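Local coordinates for lysine/ornithine decarboxylase (Vibrio vulnificus, PDB 2PLJ), which catalyses the decarboxylation of lysine and ornithine to cadaverine and putrescine, and is seen here with putrescine joined to its pyridoxal phosphate cofactor, at residues V258-Q263 against I295-V300; L320-G323 against S327-G330; D322-Y325 against L331-D334; A336-T341 against A387-T392. One frame throughout, in Å; residues are numbered along the deposited sequence. Where two conformers were deposited one is given.

Interaction 1 of 4, residues V258-Q263 against I295-V300; sequences VNYTQQ and ICAPAV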
loop_
_atom_site.group_PDB
_atom_site.type_symbol
_atom_site.label_atom_id
_atom_site.label_comp_id
_atom_site.label_asym_id
_atom_site.label_seq_id
_atom_site.Cartn_x
_atom_site.Cartn_y
_atom_site.Cartn_z
ATOM N N VAL A 258 8.639 17.623 -10.406
ATOM C CA VAL A 258 7.467 18.171 -11.103
ATOM C C VAL A 258 6.621 18.982 -10.127
ATOM O O VAL A 258 6.772 18.869 -8.907
ATOM C CB VAL A 258 6.596 17.052 -11.723
ATOM C CG1 VAL A 258 7.406 16.218 -12.678
ATOM C CG2 VAL A 258 5.963 16.197 -10.647
ATOM N N ASN A 259 5.729 19.788 -10.677
ATOM C CA ASN A 259 4.846 20.606 -9.853
ATOM C C ASN A 259 3.746 19.770 -9.262
ATOM O O ASN A 259 3.026 19.096 -10.004
ATOM C CB ASN A 259 4.217 21.723 -10.680
ATOM C CG ASN A 259 5.249 22.700 -11.186
ATOM O OD1 ASN A 259 5.387 22.910 -12.387
ATOM N ND2 ASN A 259 6.017 23.241 -10.288
ATOM N N TYR A 260 3.615 19.834 -7.941
ATOM C CA TYR A 260 2.405 19.329 -7.265
ATOM C C TYR A 260 1.607 20.539 -6.812
ATOM O O TYR A 260 0.933 21.164 -7.620
ATOM C CB TYR A 260 2.740 18.373 -6.114
ATOM C CG TYR A 260 3.215 17.050 -6.656
ATOM C CD1 TYR A 260 2.290 16.056 -7.034
ATOM C CD2 TYR A 260 4.579 16.811 -6.850
ATOM C CE1 TYR A 260 2.727 14.830 -7.564
ATOM C CE2 TYR A 260 5.034 15.604 -7.377
ATOM C CZ TYR A 260 4.106 14.613 -7.747
ATOM O OH TYR A 260 4.607 13.419 -8.283
ATOM N N THR A 261 1.688 20.895 -5.536
ATOM C CA THR A 261 0.968 22.100 -5.080
ATOM C C THR A 261 1.899 23.300 -4.923
ATOM O O THR A 261 1.445 24.390 -4.601
ATOM C CB THR A 261 0.193 21.867 -3.764
ATOM O OG1 THR A 261 1.124 21.575 -2.715
ATOM C CG2 THR A 261 -0.807 20.702 -3.929
ATOM N N GLN A 262 3.194 23.088 -5.123
ATOM C CA GLN A 262 4.188 24.154 -5.036
ATOM C C GLN A 262 4.991 24.173 -6.336
ATOM O O GLN A 262 5.340 23.122 -6.877
ATOM C CB GLN A 262 5.140 23.929 -3.847
ATOM C CG GLN A 262 4.503 24.059 -2.449
ATOM C CD GLN A 262 4.167 25.491 -2.060
ATOM O OE1 GLN A 262 4.964 26.413 -2.276
ATOM N NE2 GLN A 262 2.982 25.689 -1.462
ATOM N N GLN A 263 5.279 25.378 -6.823
ATOM C CA GLN A 263 6.079 25.563 -8.034
ATOM C C GLN A 263 7.498 25.020 -7.816
ATOM O O GLN A 263 8.144 25.326 -6.804
ATOM C CB GLN A 263 6.115 27.061 -8.406
ATOM C CG GLN A 263 7.141 27.465 -9.474
ATOM C CD GLN A 263 6.801 26.941 -10.872
ATOM O OE1 GLN A 263 5.645 26.616 -11.175
ATOM N NE2 GLN A 263 7.820 26.866 -11.734
ATOM N N ILE A 295 8.489 12.022 -16.132
ATOM C CA ILE A 295 7.814 11.612 -17.351
ATOM C C ILE A 295 6.330 11.279 -17.128
ATOM O O ILE A 295 5.471 11.685 -17.942
ATOM C CB ILE A 295 8.591 10.433 -18.045
ATOM C CG1 ILE A 295 9.892 10.979 -18.659
ATOM C CG2 ILE A 295 7.771 9.791 -19.191
ATOM C CD1 ILE A 295 10.840 9.887 -19.098
ATOM N N CYS A 296 6.036 10.543 -16.051
ATOM C CA CYS A 296 4.670 10.010 -15.854
ATOM C C CYS A 296 3.782 10.836 -14.952
ATOM O O CYS A 296 2.577 10.833 -15.132
ATOM C CB CYS A 296 4.669 8.550 -15.370
ATOM S SG CYS A 296 5.602 8.311 -13.864
ATOM N N ALA A 297 4.368 11.526 -13.969
ATOM C CA ALA A 297 3.492 12.146 -12.953
ATOM C C ALA A 297 2.365 13.051 -13.534
ATOM O O ALA A 297 1.208 12.922 -13.129
ATOM C CB ALA A 297 4.310 12.894 -11.860
ATOM N N PRO A 298 2.715 13.987 -14.441
ATOM C CA PRO A 298 1.691 14.946 -14.943
ATOM C C PRO A 298 0.687 14.330 -15.897
ATOM O O PRO A 298 -0.321 14.977 -16.245
ATOM C CB PRO A 298 2.537 15.975 -15.697
ATOM C CG PRO A 298 3.945 15.831 -15.115
ATOM C CD PRO A 298 4.069 14.338 -14.917
ATOM N N ALA A 299 0.943 13.096 -16.313
ATOM C CA ALA A 299 0.179 12.481 -17.402
ATOM C C ALA A 299 -1.116 11.804 -16.935
ATOM O O ALA A 299 -1.898 11.327 -17.786
ATOM C CB ALA A 299 1.062 11.481 -18.173
ATOM N N VAL A 300 -1.361 11.767 -15.629
ATOM C CA VAL A 300 -2.528 11.038 -15.128
ATOM C C VAL A 300 -3.391 11.961 -14.270
ATOM O O VAL A 300 -2.870 12.720 -13.445
ATOM C CB VAL A 300 -2.126 9.741 -14.334
ATOM C CG1 VAL A 300 -3.353 9.065 -13.705
ATOM C CG2 VAL A 300 -1.332 8.760 -15.241
#

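Interaction 2 of 4, residues L320-G323 against S327-G330; sequences LDDG and SFSG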
loop_
_atom_site.group_PDB
_atom_site.type_symbol
_atom_site.label_atom_id
_atom_site.label_comp_id
_atom_site.label_asym_id
_atom_site.label_seq_id
_atom_site.Cartn_x
_atom_site.Cartn_y
_atom_site.Cartn_z
ATOM N N LEU A 320 -15.174 8.864 -0.344
ATOM C CA LEU A 320 -14.944 8.608 -1.770
ATOM C C LEU A 320 -14.710 7.135 -2.075
ATOM O O LEU A 320 -14.429 6.354 -1.154
ATOM C CB LEU A 320 -13.737 9.438 -2.276
ATOM C CG LEU A 320 -13.760 10.938 -1.937
ATOM C CD1 LEU A 320 -12.534 11.632 -2.495
ATOM C CD2 LEU A 320 -15.036 11.637 -2.437
ATOM N N ASP A 321 -14.772 6.777 -3.361
ATOM C CA ASP A 321 -14.483 5.409 -3.809
ATOM C C ASP A 321 -12.992 5.147 -4.128
ATOM O O ASP A 321 -12.644 4.107 -4.702
ATOM C CB ASP A 321 -15.389 5.001 -4.999
ATOM C CG ASP A 321 -15.355 6.000 -6.143
ATOM O OD1 ASP A 321 -14.454 6.856 -6.163
ATOM O OD2 ASP A 321 -16.258 5.929 -7.034
ATOM N N ASP A 322 -12.132 6.092 -3.759
ATOM C CA ASP A 322 -10.667 5.906 -3.891
ATOM C C ASP A 322 -10.024 6.601 -2.688
ATOM O O ASP A 322 -10.596 7.540 -2.107
ATOM C CB ASP A 322 -10.177 6.526 -5.206
ATOM C CG ASP A 322 -8.880 5.853 -5.750
ATOM O OD1 ASP A 322 -8.271 4.978 -5.050
ATOM O OD2 ASP A 322 -8.530 6.161 -6.902
ATOM N N GLY A 323 -8.858 6.117 -2.266
ATOM C CA GLY A 323 -8.196 6.721 -1.117
ATOM C C GLY A 323 -6.793 6.178 -0.889
ATOM O O GLY A 323 -6.141 5.754 -1.840
ATOM N N SER A 327 -5.366 4.837 -5.095
ATOM C CA SER A 327 -4.570 5.765 -5.912
ATOM C C SER A 327 -3.865 6.816 -5.096
ATOM O O SER A 327 -2.830 7.358 -5.530
ATOM C CB SER A 327 -5.421 6.477 -6.978
ATOM O OG SER A 327 -6.173 5.564 -7.750
ATOM N N PHE A 328 -4.380 7.059 -3.873
ATOM C CA PHE A 328 -3.764 8.048 -2.966
ATOM C C PHE A 328 -2.787 7.442 -1.984
ATOM O O PHE A 328 -2.396 8.079 -1.003
ATOM C CB PHE A 328 -4.855 8.867 -2.269
ATOM C CG PHE A 328 -5.619 9.738 -3.225
ATOM C CD1 PHE A 328 -5.136 11.005 -3.587
ATOM C CD2 PHE A 328 -6.795 9.271 -3.828
ATOM C CE1 PHE A 328 -5.852 11.806 -4.510
ATOM C CE2 PHE A 328 -7.503 10.067 -4.761
ATOM C CZ PHE A 328 -7.033 11.331 -5.096
ATOM N N SER A 329 -2.376 6.193 -2.267
ATOM C CA SER A 329 -1.391 5.511 -1.426
ATOM C C SER A 329 -0.068 6.301 -1.344
ATOM O O SER A 329 0.668 6.133 -0.364
ATOM C CB SER A 329 -1.140 4.087 -1.953
ATOM O OG SER A 329 -0.716 4.113 -3.330
ATOM N N GLY A 330 0.213 7.140 -2.362
ATOM C CA GLY A 330 1.374 8.076 -2.351
ATOM C C GLY A 330 1.357 9.070 -1.183
ATOM O O GLY A 330 2.399 9.539 -0.747
#

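Interaction 3 of 4, residues D322-Y325 against L331-D334; sequences DGIY and LMFD. With P3T ((4-{[(4-aminobutyl)amino]methyl}-5-hydroxy-6-methylpyridin-3-yl)methyl dihydrogen phosphate), chain D.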
loop_
_atom_site.group_PDB
_atom_site.type_symbol
_atom_site.label_atom_id
_atom_site.label_comp_id
_atom_site.label_asym_id
_atom_site.label_seq_id
_atom_site.Cartn_x
_atom_site.Cartn_y
_atom_site.Cartn_z
ATOM N N ASP A 322 -12.132 6.092 -3.759
ATOM C CA ASP A 322 -10.667 5.906 -3.891
ATOM C C ASP A 322 -10.024 6.601 -2.688
ATOM O O ASP A 322 -10.596 7.540 -2.107
ATOM C CB ASP A 322 -10.177 6.526 -5.206
ATOM C CG ASP A 322 -8.880 5.853 -5.750
ATOM O OD1 ASP A 322 -8.271 4.978 -5.050
ATOM O OD2 ASP A 322 -8.530 6.161 -6.902
ATOM N N GLY A 323 -8.858 6.117 -2.266
ATOM C CA GLY A 323 -8.196 6.721 -1.117
ATOM C C GLY A 323 -6.793 6.178 -0.889
ATOM O O GLY A 323 -6.141 5.754 -1.840
ATOM N N ILE A 324 -6.348 6.226 0.367
ATOM C CA ILE A 324 -4.930 5.969 0.698
ATOM C C ILE A 324 -4.518 4.526 0.526
ATOM O O ILE A 324 -3.318 4.229 0.465
ATOM C CB ILE A 324 -4.535 6.441 2.130
ATOM C CG1 ILE A 324 -4.951 5.376 3.163
ATOM C CG2 ILE A 324 -5.025 7.895 2.373
ATOM C CD1 ILE A 324 -4.389 5.604 4.568
ATOM N N TYR A 325 -5.499 3.616 0.427
ATOM C CA TYR A 325 -5.181 2.206 0.114
ATOM C C TYR A 325 -5.226 1.931 -1.387
ATOM O O TYR A 325 -4.986 0.792 -1.842
ATOM C CB TYR A 325 -6.150 1.294 0.849
ATOM C CG TYR A 325 -5.836 1.199 2.336
ATOM C CD1 TYR A 325 -4.771 0.384 2.799
ATOM C CD2 TYR A 325 -6.578 1.925 3.280
ATOM C CE1 TYR A 325 -4.465 0.286 4.151
ATOM C CE2 TYR A 325 -6.292 1.802 4.629
ATOM C CZ TYR A 325 -5.247 0.967 5.058
ATOM O OH TYR A 325 -4.981 0.873 6.408
ATOM N N LEU A 331 0.171 9.346 -0.626
ATOM C CA LEU A 331 0.086 10.164 0.605
ATOM C C LEU A 331 0.860 9.514 1.737
ATOM O O LEU A 331 1.473 10.199 2.545
ATOM C CB LEU A 331 -1.360 10.362 1.053
ATOM C CG LEU A 331 -2.262 11.096 0.048
ATOM C CD1 LEU A 331 -3.671 11.164 0.670
ATOM C CD2 LEU A 331 -1.781 12.477 -0.289
ATOM N N MET A 332 0.858 8.184 1.752
ATOM C CA MET A 332 1.547 7.386 2.753
ATOM C C MET A 332 2.996 7.050 2.385
ATOM O O MET A 332 3.915 7.281 3.185
ATOM C CB MET A 332 0.751 6.099 3.020
ATOM C CG MET A 332 -0.662 6.352 3.606
ATOM S SD MET A 332 -0.684 7.223 5.192
ATOM C CE MET A 332 -0.218 5.927 6.332
ATOM N N PHE A 333 3.196 6.513 1.188
ATOM C CA PHE A 333 4.520 6.007 0.825
ATOM C C PHE A 333 5.425 7.062 0.175
ATOM O O PHE A 333 6.668 6.885 0.144
ATOM C CB PHE A 333 4.366 4.867 -0.176
ATOM C CG PHE A 333 3.777 3.585 0.411
ATOM C CD1 PHE A 333 4.538 2.833 1.324
ATOM C CD2 PHE A 333 2.525 3.094 -0.020
ATOM C CE1 PHE A 333 4.052 1.621 1.869
ATOM C CE2 PHE A 333 2.013 1.859 0.492
ATOM C CZ PHE A 333 2.803 1.118 1.444
ATOM N N ASP A 334 4.823 8.113 -0.383
ATOM C CA ASP A 334 5.580 9.115 -1.188
ATOM C C ASP A 334 5.506 10.508 -0.576
ATOM O O ASP A 334 5.916 11.487 -1.221
ATOM C CB ASP A 334 5.008 9.161 -2.624
ATOM C CG ASP A 334 5.900 9.942 -3.621
ATOM O OD1 ASP A 334 7.151 9.707 -3.674
ATOM O OD2 ASP A 334 5.315 10.767 -4.382
HETATM O OAE P3T D . 12.797 10.154 -11.437
HETATM P PAU P3T D . 12.280 9.529 -10.071
HETATM O OAF P3T D . 10.849 8.840 -10.287
HETATM O OAC P3T D . 12.269 10.485 -8.891
HETATM O OAP P3T D . 13.208 8.280 -9.625
HETATM C CAM P3T D . 13.306 7.112 -10.545
HETATM C CAS P3T D . 14.429 6.238 -9.971
HETATM C CAH P3T D . 15.566 6.174 -10.789
HETATM N NAO P3T D . 16.621 5.458 -10.399
HETATM C CAQ P3T D . 16.658 4.820 -9.235
HETATM C CAA P3T D . 17.939 4.041 -8.844
HETATM C CAR P3T D . 15.562 4.870 -8.349
HETATM O OAD P3T D . 15.628 4.203 -7.187
HETATM C CAT P3T D . 14.416 5.609 -8.713
HETATM C CAG P3T D . 13.277 5.614 -7.850
HETATM N NAN P3T D . 13.432 5.381 -6.554
HETATM C CAL P3T D . 12.348 5.312 -5.522
HETATM C CAK P3T D . 11.367 6.494 -5.601
HETATM C CAJ P3T D . 10.269 6.210 -4.529
HETATM C CAI P3T D . 9.218 7.325 -4.511
HETATM N NAB P3T D . 8.287 7.192 -3.365
#

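Interaction 4 of 4, residues A336-T341 against A387-T392; sequences ARYPLT and AYTSAT. With P3T ((4-{[(4-aminobutyl)amino]methyl}-5-hydroxy-6-methylpyridin-3-yl)methyl dihydrogen phosphate), chain D.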
loop_
_atom_site.group_PDB
_atom_site.type_symbol
_atom_site.label_atom_id
_atom_site.label_comp_id
_atom_site.label_asym_id
_atom_site.label_seq_id
_atom_site.Cartn_x
_atom_site.Cartn_y
_atom_site.Cartn_z
ATOM N N ALA A 336 3.258 12.482 -0.273
ATOM C CA ALA A 336 2.748 13.291 -1.364
ATOM C C ALA A 336 1.631 14.251 -0.952
ATOM O O ALA A 336 0.983 14.093 0.094
ATOM C CB ALA A 336 2.243 12.388 -2.490
ATOM N N ARG A 337 1.381 15.233 -1.818
ATOM C CA ARG A 337 0.214 16.108 -1.703
ATOM C C ARG A 337 -0.166 16.503 -3.131
ATOM O O ARG A 337 0.664 17.065 -3.872
ATOM C CB ARG A 337 0.510 17.361 -0.869
ATOM C CG ARG A 337 -0.748 18.150 -0.601
ATOM C CD ARG A 337 -0.481 19.442 0.163
ATOM N NE ARG A 337 -1.736 20.143 0.418
ATOM C CZ ARG A 337 -2.194 20.464 1.634
ATOM N NH1 ARG A 337 -1.490 20.174 2.734
ATOM N NH2 ARG A 337 -3.356 21.101 1.758
ATOM N N TYR A 338 -1.403 16.186 -3.517
ATOM C CA TYR A 338 -1.849 16.426 -4.891
ATOM C C TYR A 338 -2.860 17.557 -4.940
ATOM O O TYR A 338 -3.719 17.639 -4.048
ATOM C CB TYR A 338 -2.482 15.162 -5.531
ATOM C CG TYR A 338 -1.652 13.914 -5.297
ATOM C CD1 TYR A 338 -0.574 13.609 -6.138
ATOM C CD2 TYR A 338 -1.938 13.061 -4.212
ATOM C CE1 TYR A 338 0.235 12.495 -5.898
ATOM C CE2 TYR A 338 -1.150 11.921 -3.961
ATOM C CZ TYR A 338 -0.071 11.654 -4.822
ATOM O OH TYR A 338 0.667 10.530 -4.587
ATOM N N PRO A 339 -2.820 18.366 -6.018
ATOM C CA PRO A 339 -3.915 19.347 -6.208
ATOM C C PRO A 339 -5.219 18.570 -6.386
ATOM O O PRO A 339 -5.245 17.580 -7.093
ATOM C CB PRO A 339 -3.544 20.083 -7.505
ATOM C CG PRO A 339 -2.099 19.681 -7.820
ATOM C CD PRO A 339 -1.858 18.360 -7.142
ATOM N N LEU A 340 -6.270 19.028 -5.725
ATOM C CA LEU A 340 -7.603 18.409 -5.787
ATOM C C LEU A 340 -8.627 19.456 -6.209
ATOM O O LEU A 340 -8.550 20.619 -5.795
ATOM C CB LEU A 340 -7.993 17.821 -4.427
ATOM C CG LEU A 340 -7.105 16.706 -3.837
ATOM C CD1 LEU A 340 -7.486 16.435 -2.378
ATOM C CD2 LEU A 340 -7.161 15.444 -4.683
ATOM N N THR A 341 -9.585 19.037 -7.026
ATOM C CA THR A 341 -10.660 19.929 -7.420
ATOM C C THR A 341 -11.959 19.141 -7.564
ATOM O O THR A 341 -11.990 17.911 -7.362
ATOM C CB THR A 341 -10.266 20.765 -8.699
ATOM O OG1 THR A 341 -11.188 21.845 -8.892
ATOM C CG2 THR A 341 -10.176 19.894 -9.953
ATOM N N ALA A 387 2.587 9.232 -10.892
ATOM C CA ALA A 387 3.791 8.581 -10.388
ATOM C C ALA A 387 3.610 8.159 -8.926
ATOM O O ALA A 387 3.187 8.986 -8.108
ATOM C CB ALA A 387 5.018 9.536 -10.507
ATOM N N TYR A 388 3.936 6.891 -8.608
ATOM C CA TYR A 388 3.865 6.369 -7.215
ATOM C C TYR A 388 2.456 6.589 -6.641
ATOM O O TYR A 388 2.285 7.107 -5.520
ATOM C CB TYR A 388 4.964 6.993 -6.319
ATOM C CG TYR A 388 6.333 6.965 -6.974
ATOM C CD1 TYR A 388 7.025 5.756 -7.138
ATOM C CD2 TYR A 388 6.922 8.155 -7.460
ATOM C CE1 TYR A 388 8.283 5.727 -7.734
ATOM C CE2 TYR A 388 8.203 8.147 -8.070
ATOM C CZ TYR A 388 8.858 6.917 -8.233
ATOM O OH TYR A 388 10.083 6.873 -8.827
ATOM N N THR A 389 1.469 6.207 -7.449
ATOM C CA THR A 389 0.046 6.294 -7.056
ATOM C C THR A 389 -0.568 4.884 -7.178
ATOM O O THR A 389 -0.499 4.091 -6.222
ATOM C CB THR A 389 -0.686 7.384 -7.908
ATOM O OG1 THR A 389 -0.432 7.125 -9.315
ATOM C CG2 THR A 389 -0.176 8.793 -7.535
ATOM N N SER A 390 -1.096 4.551 -8.361
ATOM C CA SER A 390 -1.598 3.223 -8.664
ATOM C C SER A 390 -0.497 2.162 -8.493
ATOM O O SER A 390 -0.779 1.031 -8.065
ATOM C CB SER A 390 -2.130 3.157 -10.107
ATOM O OG SER A 390 -1.159 3.593 -11.032
ATOM N N ALA A 391 0.765 2.566 -8.717
ATOM C CA ALA A 391 1.875 1.626 -8.574
ATOM C C ALA A 391 1.939 1.053 -7.145
ATOM O O ALA A 391 2.436 -0.052 -6.941
ATOM C CB ALA A 391 3.228 2.271 -8.981
ATOM N N THR A 392 1.484 1.841 -6.160
ATOM C CA THR A 392 1.590 1.449 -4.762
ATOM C C THR A 392 0.205 1.165 -4.130
ATOM O O THR A 392 0.058 1.150 -2.906
ATOM C CB THR A 392 2.405 2.486 -3.924
ATOM O OG1 THR A 392 1.826 3.780 -4.085
ATOM C CG2 THR A 392 3.844 2.494 -4.375
HETATM O OAE P3T D . 12.797 10.154 -11.437
HETATM P PAU P3T D . 12.280 9.529 -10.071
HETATM O OAF P3T D . 10.849 8.840 -10.287
HETATM O OAC P3T D . 12.269 10.485 -8.891
HETATM O OAP P3T D . 13.208 8.280 -9.625
HETATM C CAM P3T D . 13.306 7.112 -10.545
HETATM C CAS P3T D . 14.429 6.238 -9.971
HETATM C CAH P3T D . 15.566 6.174 -10.789
HETATM N NAO P3T D . 16.621 5.458 -10.399
HETATM C CAQ P3T D . 16.658 4.820 -9.235
HETATM C CAA P3T D . 17.939 4.041 -8.844
HETATM C CAR P3T D . 15.562 4.870 -8.349
HETATM O OAD P3T D . 15.628 4.203 -7.187
HETATM C CAT P3T D . 14.416 5.609 -8.713
HETATM C CAG P3T D . 13.277 5.614 -7.850
HETATM N NAN P3T D . 13.432 5.381 -6.554
HETATM C CAL P3T D . 12.348 5.312 -5.522
HETATM C CAK P3T D . 11.367 6.494 -5.601
HETATM C CAJ P3T D . 10.269 6.210 -4.529
HETATM C CAI P3T D . 9.218 7.325 -4.511
HETATM N NAB P3T D . 8.287 7.192 -3.365
HETATM O O HOH W 1 2.986 10.500 -5.819
#

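Interaction 1 of 4, residues V258-Q263 against I295-V300
At the rim of the beta/alpha barrel, the loop that follows strand 249-251 meets the chain leaving helix 293-296, and Ala297 is the residue that Val258 and Tyr260 both press on. The methyl of Ala297 is the focus. Val258 CG2 comes to it at 3.9 Å, and Tyr260 OH reaches the same CB at 3.6 Å, so one carbon is touched by one valine methyl and by the end of a phenol. The other Val258 methyl, CG1, lies 4.3 Å from CG of the Pro298 ring, a looser contact. A chi1 of -73° keeps Tyr260 CG anti to the carbonyl carbon, and the far end of the side chain, OH, comes up to Ala297 CB, which lies obliquely to the ring. The Tyr260 hydroxyl also has a polar partner, Arg293, whose NH1 it hydrogen-bonds; the backbone N of that arginine binds P3T. Ala297 in turn packs on Ala387. Across the two segments the contact is wholly van der Waals, small and without directional bonds. The Arg293 bond therefore probably does most to set where the phenol end lies, against apolar carbon as well as its polar partner, and Tyr260 may serve as a second-shell residue for the cofactor site.

Interaction 2 of 4, residues L320-G323 against S327-G330
Asp322 holds Ser327 with both carboxylate oxygens, in the loop that runs from strand 315-320 of the beta-barrel domain to helix 330-333. The chain makes an i to i+5 turn here, closed by Phe328 N bonding to Gly323 O at 3.0 Å, the donor standing well above the carbonyl plane; Asp322, one residue before it, spans the turn to Ser327. Its OD1 accepts the backbone N of Ser327 at 2.9 Å along an almost straight N-H line of 174°, which comes in from the side of the other oxygen, tilted 34° from the plane of the carboxylate. OD2 takes the Ser327 hydroxyl, OG, at 2.6 Å through its syn lone pair. Two donors on its two oxygens should hold the carboxylate in place. With chi1 at -153°, CG lies roughly anti to N, which carries the group over to Ser327, and a weak bond runs from Gly323 N to OD1. The Phe328 ring lies obliquely beside Gly323, CD2 4.0 Å from its CA, and beyond the loop it rests on Ser302 of strand 300-312 and on Met385. Further out, Asp321 OD2 bonds to Ser305 OG on that strand. Ser329 OG bonds to Gly326 O and to Thr392 OG1.

Interaction 3 of 4, residues D322-Y325 against L331-D334
With chi1 at 82°, Ile324 CG1 is flanked by its own N and carbonyl carbon, so that one arm of the side chain meets Leu331 and the other Met332. The short arm, CG2, meets Leu331 CD1 at 3.9 Å, the two side chains crossing at about a right angle. The long arm ends in CD1, 3.9 Å from Met332 CG. Met332 bends at chi2 and again at chi3, which brings SD round to 4.1 Å from Ile324 CD1; it was modelled in two conformers, so the place of the sulfur holds for one of them. The touching groups are all apolar, and they pack the short helix 330-333 against the loop that follows strand 315-320, beside the dimer interface. There Phe333 stacks its ring on Tyr325 of the second subunit, and Ile324 packs on Phe333 of that subunit. Where the chain leaves the helix, Asp334 reaches the active site: with CG anti to its backbone N (chi1 -168°), OD1 accepts the terminal amine NAB of P3T at 2.8 Å. The same oxygen forms a salt bridge with Arg293 NH2.

Interaction 4 of 4, residues A336-T341 against A387-T392
The Tyr338 ring has a water at its edge, in plane, 2.6 Å from OH, and beside it the Thr389 methyl, CG2, touches Tyr338 OH at 3.5 Å, approaching the ring obliquely. The Tyr388 ring offers one face to the ligand: CAI of P3T stands over the middle of it, 3.5 Å off the ring plane, so the butyl chain of putrescine runs across the aromatic surface. The water at Tyr338 is also hydrogen-bonded to Ala387 O, 2.8 Å away, and so joins the two segments where direct polar bonds are lacking. Thr389 OG1 is meanwhile bonded to Met385 O. Segment 387-392 lies in the loop between strands 379-382 and 403-407 of the beta-barrel domain and dips into the cofactor site, while 336-341 runs into strand 340-342, whose first two residues it contains and which pairs with 379-382. Tyr388 takes a left-handed backbone conformation (phi 55°), and its side chain leads off from Tyr338 to P3T, where its OH donates to the phosphate oxygen OAF at 2.6 Å. On the second subunit Phe396 packs against Tyr388 and Ala391, and Thr392 meets Tyr325 of that subunit.

Overall arrangement
Interaction 1 comes first along the chain, where the beta/alpha barrel passes into strand 300-312 of the other sheet; interactions 2 and 3 both start in the loop after strand 315-320, sharing Asp322 and Gly323, and interaction 4 closes the series. Centres of 2 and 3 lie about 6 Å apart, those of 3 and 4 about 7 Å, and 1 stands about 9 Å from 4, touching it through Tyr260 against Arg337 and Pro339. Interactions 1 and 2 do not touch. Helix 330-333 is common ground: interaction 2 ends at its first residue, 3 packs it against the preceding loop and 4 lies beside it. Interactions 3 and 4 reach both P3T and the second subunit, placing the putrescine site close to the dimer interface.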